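Local coordinates for SIR4-interacting protein SIF2 (Saccharomyces cerevisiae, PDB 1R5M) that acts in transcriptional corepression as a subunit of the Set3C complex and antagonizes telomeric silencing, at residues P249-L261 with Q290-K302. Numbering follows the deposited sequence.
Sequences PISVLEFNDTNKL and QSIVSASWVGDDK
The indole of Trp297 lies against Asn256, whose CB sits over one face, 3.6 Å from the centroid of the five-membered ring and nearly on its normal, a CH-pi contact. At the ring's edge NE1 donates to Glu254 O (3.0 Å, N-H...O 156°); the acceptor lies close to the indole plane, whereas the N-H arrives from above the carbonyl plane. Trp297 has CG anti to its carbonyl carbon (chi1 -81°), which carries the ring across to the other strand. The far end of the six-membered ring meets Leu261, CB to CH2 3.7 Å, the two side chains crossing at about a right angle. Asn259 comes obliquely, its amide steeply inclined to the indole, and its ND2 donates in the amide plane to Asp300 O (2.9 Å), while its OD1 accepts from Leu261 N in an Asx turn. A leucine in place of Trp297 would probably leave Glu254 O without its indole donor and Asn256 CB without a ring face to rest on. Toward the start of the strands Val252 touches Ala295, CG1 to CB 4.1 Å, and Ser251 OG, held between backbone N and carbonyl carbon (chi1 58°), donates to Ile292 O (2.9 Å). Water bridges Ser251 O to Val293 O, and a second water donates to Glu254 OE2 and to Ala295 O, 2.7 Å from each. Side chains and water thus link strands 250-256 and 292-298, whose axes run nearly parallel and come within 6.4 Å, as the first strands of adjacent blades, WD 5 and WD 6, of the beta-propeller. Each carries a classic beta bulge, opposite Ala265 and Cys306 respectively. Leu263 and Ile273, on strands 261-266 and 271-274, also touch Trp297, and strand 302-307 adds Val303.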
loop_
_atom_site.group_PDB
_atom_site.type_symbol
_atom_site.label_atom_id
_atom_site.label_comp_id
_atom_site.label_asym_id
_atom_site.label_seq_id
_atom_site.Cartn_x
_atom_site.Cartn_y
_atom_site.Cartn_z
ATOM N N PRO A 249 -8.436 -13.609 -6.853
ATOM C CA PRO A 249 -7.101 -13.085 -6.549
ATOM C C PRO A 249 -7.051 -12.275 -5.254
ATOM O O PRO A 249 -8.016 -11.598 -4.888
ATOM C CB PRO A 249 -6.780 -12.243 -7.777
ATOM C CG PRO A 249 -7.446 -13.021 -8.876
ATOM C CD PRO A 249 -8.788 -13.352 -8.263
ATOM N N ILE A 250 -5.915 -12.352 -4.568
ATOM C CA ILE A 250 -5.713 -11.648 -3.308
ATOM C C ILE A 250 -5.169 -10.248 -3.582
ATOM O O ILE A 250 -4.071 -10.092 -4.116
ATOM C CB ILE A 250 -4.729 -12.427 -2.407
ATOM C CG1 ILE A 250 -5.235 -13.861 -2.200
ATOM C CG2 ILE A 250 -4.570 -11.720 -1.073
ATOM C CD1 ILE A 250 -6.620 -13.952 -1.568
ATOM N N SER A 251 -5.941 -9.235 -3.206
ATOM C CA SER A 251 -5.567 -7.844 -3.446
ATOM C C SER A 251 -4.895 -7.152 -2.266
ATOM O O SER A 251 -4.174 -6.170 -2.448
ATOM C CB SER A 251 -6.810 -7.047 -3.849
ATOM O OG SER A 251 -7.806 -7.128 -2.841
ATOM N N VAL A 252 -5.130 -7.661 -1.061
ATOM C CA VAL A 252 -4.565 -7.053 0.137
ATOM C C VAL A 252 -4.221 -8.083 1.203
ATOM O O VAL A 252 -4.981 -9.017 1.437
ATOM C CB VAL A 252 -5.570 -6.070 0.799
ATOM C CG1 VAL A 252 -4.925 -5.389 2.003
ATOM C CG2 VAL A 252 -6.059 -5.043 -0.218
ATOM N N LEU A 253 -3.074 -7.891 1.845
ATOM C CA LEU A 253 -2.638 -8.742 2.949
ATOM C C LEU A 253 -2.003 -7.797 3.966
ATOM O O LEU A 253 -0.965 -7.188 3.700
ATOM C CB LEU A 253 -1.631 -9.799 2.481
ATOM C CG LEU A 253 -2.243 -10.942 1.663
ATOM C CD1 LEU A 253 -1.138 -11.787 1.070
ATOM C CD2 LEU A 253 -3.152 -11.794 2.549
ATOM N N GLU A 254 -2.657 -7.663 5.117
ATOM C CA GLU A 254 -2.200 -6.782 6.188
ATOM C C GLU A 254 -2.255 -7.478 7.540
ATOM O O GLU A 254 -3.330 -7.855 8.018
ATOM C CB GLU A 254 -3.071 -5.523 6.248
ATOM C CG GLU A 254 -2.922 -4.577 5.065
ATOM C CD GLU A 254 -1.604 -3.823 5.077
ATOM O OE1 GLU A 254 -0.861 -3.934 6.076
ATOM O OE2 GLU A 254 -1.318 -3.116 4.090
ATOM N N PHE A 255 -1.093 -7.640 8.160
ATOM C CA PHE A 255 -1.016 -8.288 9.460
ATOM C C PHE A 255 -0.972 -7.254 10.579
ATOM O O PHE A 255 -0.262 -6.252 10.485
ATOM C CB PHE A 255 0.234 -9.172 9.537
ATOM C CG PHE A 255 0.343 -9.962 10.811
ATOM C CD1 PHE A 255 -0.522 -11.023 11.065
ATOM C CD2 PHE A 255 1.314 -9.647 11.756
ATOM C CE1 PHE A 255 -0.421 -11.764 12.245
ATOM C CE2 PHE A 255 1.423 -10.380 12.938
ATOM C CZ PHE A 255 0.556 -11.439 13.181
ATOM N N ASN A 256 -1.743 -7.505 11.631
ATOM C CA ASN A 256 -1.797 -6.630 12.799
ATOM C C ASN A 256 -0.943 -7.332 13.860
ATOM O O ASN A 256 -1.311 -8.391 14.368
ATOM C CB ASN A 256 -3.260 -6.476 13.240
ATOM C CG ASN A 256 -3.431 -5.570 14.449
ATOM O OD1 ASN A 256 -4.393 -4.800 14.528
ATOM N ND2 ASN A 256 -2.519 -5.673 15.404
ATOM N N ASP A 257 0.204 -6.738 14.180
ATOM C CA ASP A 257 1.131 -7.335 15.134
ATOM C C ASP A 257 0.699 -7.268 16.593
ATOM O O ASP A 257 1.366 -7.833 17.462
ATOM C CB ASP A 257 2.516 -6.705 14.969
ATOM C CG ASP A 257 3.616 -7.558 15.572
ATOM O OD1 ASP A 257 3.630 -8.779 15.308
ATOM O OD2 ASP A 257 4.469 -7.010 16.301
ATOM N N THR A 258 -0.404 -6.582 16.871
ATOM C CA THR A 258 -0.895 -6.496 18.242
ATOM C C THR A 258 -1.917 -7.594 18.515
ATOM O O THR A 258 -1.776 -8.340 19.484
ATOM C CB THR A 258 -1.529 -5.126 18.539
ATOM O OG1 THR A 258 -0.530 -4.105 18.425
ATOM C CG2 THR A 258 -2.104 -5.101 19.955
ATOM N N ASN A 259 -2.943 -7.703 17.672
ATOM C CA ASN A 259 -3.948 -8.741 17.870
ATOM C C ASN A 259 -3.570 -10.049 17.165
ATOM O O ASN A 259 -4.271 -11.053 17.282
ATOM C CB ASN A 259 -5.339 -8.265 17.411
ATOM C CG ASN A 259 -5.394 -7.929 15.934
ATOM O OD1 ASN A 259 -4.527 -8.326 15.164
ATOM N ND2 ASN A 259 -6.436 -7.205 15.531
ATOM N N LYS A 260 -2.451 -10.024 16.443
ATOM C CA LYS A 260 -1.937 -11.189 15.723
ATOM C C LYS A 260 -2.895 -11.769 14.687
ATOM O O LYS A 260 -2.944 -12.982 14.474
ATOM C CB LYS A 260 -1.539 -12.287 16.718
ATOM C CG LYS A 260 -0.549 -11.833 17.779
ATOM C CD LYS A 260 0.746 -11.323 17.163
ATOM C CE LYS A 260 1.746 -10.913 18.236
ATOM N NZ LYS A 260 2.990 -10.347 17.645
ATOM N N LEU A 261 -3.656 -10.896 14.037
ATOM C CA LEU A 261 -4.597 -11.336 13.019
ATOM C C LEU A 261 -4.193 -10.816 11.651
ATOM O O LEU A 261 -3.631 -9.730 11.528
ATOM C CB LEU A 261 -6.007 -10.836 13.339
ATOM C CG LEU A 261 -6.642 -11.328 14.643
ATOM C CD1 LEU A 261 -7.991 -10.650 14.831
ATOM C CD2 LEU A 261 -6.809 -12.843 14.605
ATOM N N GLN A 290 -18.089 -5.150 -5.862
ATOM C CA GLN A 290 -17.015 -5.246 -6.840
ATOM C C GLN A 290 -15.701 -5.467 -6.101
ATOM O O GLN A 290 -15.663 -5.445 -4.871
ATOM C CB GLN A 290 -16.938 -3.975 -7.690
ATOM C CG GLN A 290 -18.253 -3.613 -8.370
ATOM C CD GLN A 290 -18.105 -2.498 -9.387
ATOM O OE1 GLN A 290 -19.084 -1.852 -9.762
ATOM N NE2 GLN A 290 -16.880 -2.274 -9.852
ATOM N N SER A 291 -14.631 -5.679 -6.858
ATOM C CA SER A 291 -13.313 -5.923 -6.287
ATOM C C SER A 291 -12.895 -4.892 -5.249
ATOM O O SER A 291 -13.149 -3.696 -5.400
ATOM C CB SER A 291 -12.263 -5.963 -7.399
ATOM O OG SER A 291 -12.551 -6.991 -8.328
ATOM N N ILE A 292 -12.253 -5.370 -4.190
ATOM C CA ILE A 292 -11.762 -4.498 -3.135
ATOM C C ILE A 292 -10.352 -4.075 -3.531
ATOM O O ILE A 292 -9.479 -4.918 -3.748
ATOM C CB ILE A 292 -11.748 -5.234 -1.780
ATOM C CG1 ILE A 292 -13.192 -5.509 -1.343
ATOM C CG2 ILE A 292 -11.015 -4.402 -0.737
ATOM C CD1 ILE A 292 -13.324 -6.322 -0.076
ATOM N N VAL A 293 -10.126 -2.769 -3.625
ATOM C CA VAL A 293 -8.825 -2.258 -4.037
ATOM C C VAL A 293 -7.843 -2.009 -2.901
ATOM O O VAL A 293 -6.633 -2.126 -3.092
ATOM C CB VAL A 293 -8.981 -0.963 -4.870
ATOM C CG1 VAL A 293 -9.822 -1.251 -6.108
ATOM C CG2 VAL A 293 -9.626 0.129 -4.035
ATOM N N SER A 294 -8.356 -1.676 -1.719
ATOM C CA SER A 294 -7.498 -1.421 -0.566
ATOM C C SER A 294 -8.243 -1.751 0.719
ATOM O O SER A 294 -9.470 -1.682 0.766
ATOM C CB SER A 294 -7.078 0.055 -0.508
ATOM O OG SER A 294 -6.520 0.505 -1.732
ATOM N N ALA A 295 -7.496 -2.111 1.758
ATOM C CA ALA A 295 -8.072 -2.412 3.064
ATOM C C ALA A 295 -6.998 -2.226 4.125
ATOM O O ALA A 295 -5.819 -2.496 3.883
ATOM C CB ALA A 295 -8.611 -3.840 3.101
ATOM N N SER A 296 -7.411 -1.764 5.299
ATOM C CA SER A 296 -6.487 -1.516 6.398
ATOM C C SER A 296 -7.111 -1.810 7.746
ATOM O O SER A 296 -8.334 -1.823 7.901
ATOM C CB SER A 296 -6.061 -0.040 6.429
ATOM O OG SER A 296 -5.373 0.358 5.262
ATOM N N TRP A 297 -6.249 -2.028 8.729
ATOM C CA TRP A 297 -6.700 -2.229 10.087
ATOM C C TRP A 297 -6.987 -0.843 10.639
ATOM O O TRP A 297 -6.310 0.128 10.293
ATOM C CB TRP A 297 -5.605 -2.872 10.944
ATOM C CG TRP A 297 -5.503 -4.333 10.771
ATOM C CD1 TRP A 297 -4.628 -5.010 9.973
ATOM C CD2 TRP A 297 -6.344 -5.313 11.375
ATOM N NE1 TRP A 297 -4.876 -6.360 10.043
ATOM C CE2 TRP A 297 -5.927 -6.574 10.897
ATOM C CE3 TRP A 297 -7.415 -5.250 12.276
ATOM C CZ2 TRP A 297 -6.545 -7.765 11.288
ATOM C CZ3 TRP A 297 -8.032 -6.435 12.668
ATOM C CH2 TRP A 297 -7.592 -7.678 12.172
ATOM N N VAL A 298 -8.010 -0.753 11.477
ATOM C CA VAL A 298 -8.362 0.496 12.138
ATOM C C VAL A 298 -8.317 0.067 13.596
ATOM O O VAL A 298 -9.298 -0.431 14.149
ATOM C CB VAL A 298 -9.776 0.973 11.762
ATOM C CG1 VAL A 298 -10.115 2.240 12.533
ATOM C CG2 VAL A 298 -9.852 1.236 10.258
ATOM N N GLY A 299 -7.156 0.241 14.213
ATOM C CA GLY A 299 -7.012 -0.202 15.585
ATOM C C GLY A 299 -6.940 -1.718 15.556
ATOM O O GLY A 299 -6.488 -2.309 14.567
ATOM N N ASP A 300 -7.413 -2.358 16.618
ATOM C CA ASP A 300 -7.369 -3.810 16.714
ATOM C C ASP A 300 -8.725 -4.496 16.578
ATOM O O ASP A 300 -8.783 -5.718 16.458
ATOM C CB ASP A 300 -6.760 -4.214 18.059
ATOM C CG ASP A 300 -5.345 -3.710 18.237
ATOM O OD1 ASP A 300 -4.915 -3.560 19.403
ATOM O OD2 ASP A 300 -4.657 -3.472 17.221
ATOM N N ASP A 301 -9.806 -3.723 16.592
ATOM C CA ASP A 301 -11.144 -4.306 16.526
ATOM C C ASP A 301 -11.942 -3.970 15.275
ATOM O O ASP A 301 -13.100 -4.366 15.160
ATOM C CB ASP A 301 -11.969 -3.873 17.742
ATOM C CG ASP A 301 -11.198 -3.971 19.041
ATOM O OD1 ASP A 301 -10.639 -5.050 19.327
ATOM O OD2 ASP A 301 -11.160 -2.962 19.780
ATOM N N LYS A 302 -11.337 -3.243 14.343
ATOM C CA LYS A 302 -12.039 -2.865 13.123
ATOM C C LYS A 302 -11.116 -2.891 11.914
ATOM O O LYS A 302 -9.897 -2.828 12.052
ATOM C CB LYS A 302 -12.605 -1.443 13.254
ATOM C CG LYS A 302 -13.499 -1.202 14.463
ATOM C CD LYS A 302 -13.962 0.252 14.506
ATOM C CE LYS A 302 -14.717 0.558 15.791
ATOM N NZ LYS A 302 -13.841 0.439 16.995
HETATM O O HOH W 1 -4.945 -4.029 -4.374
HETATM O O HOH W 2 -3.361 -1.753 2.905
#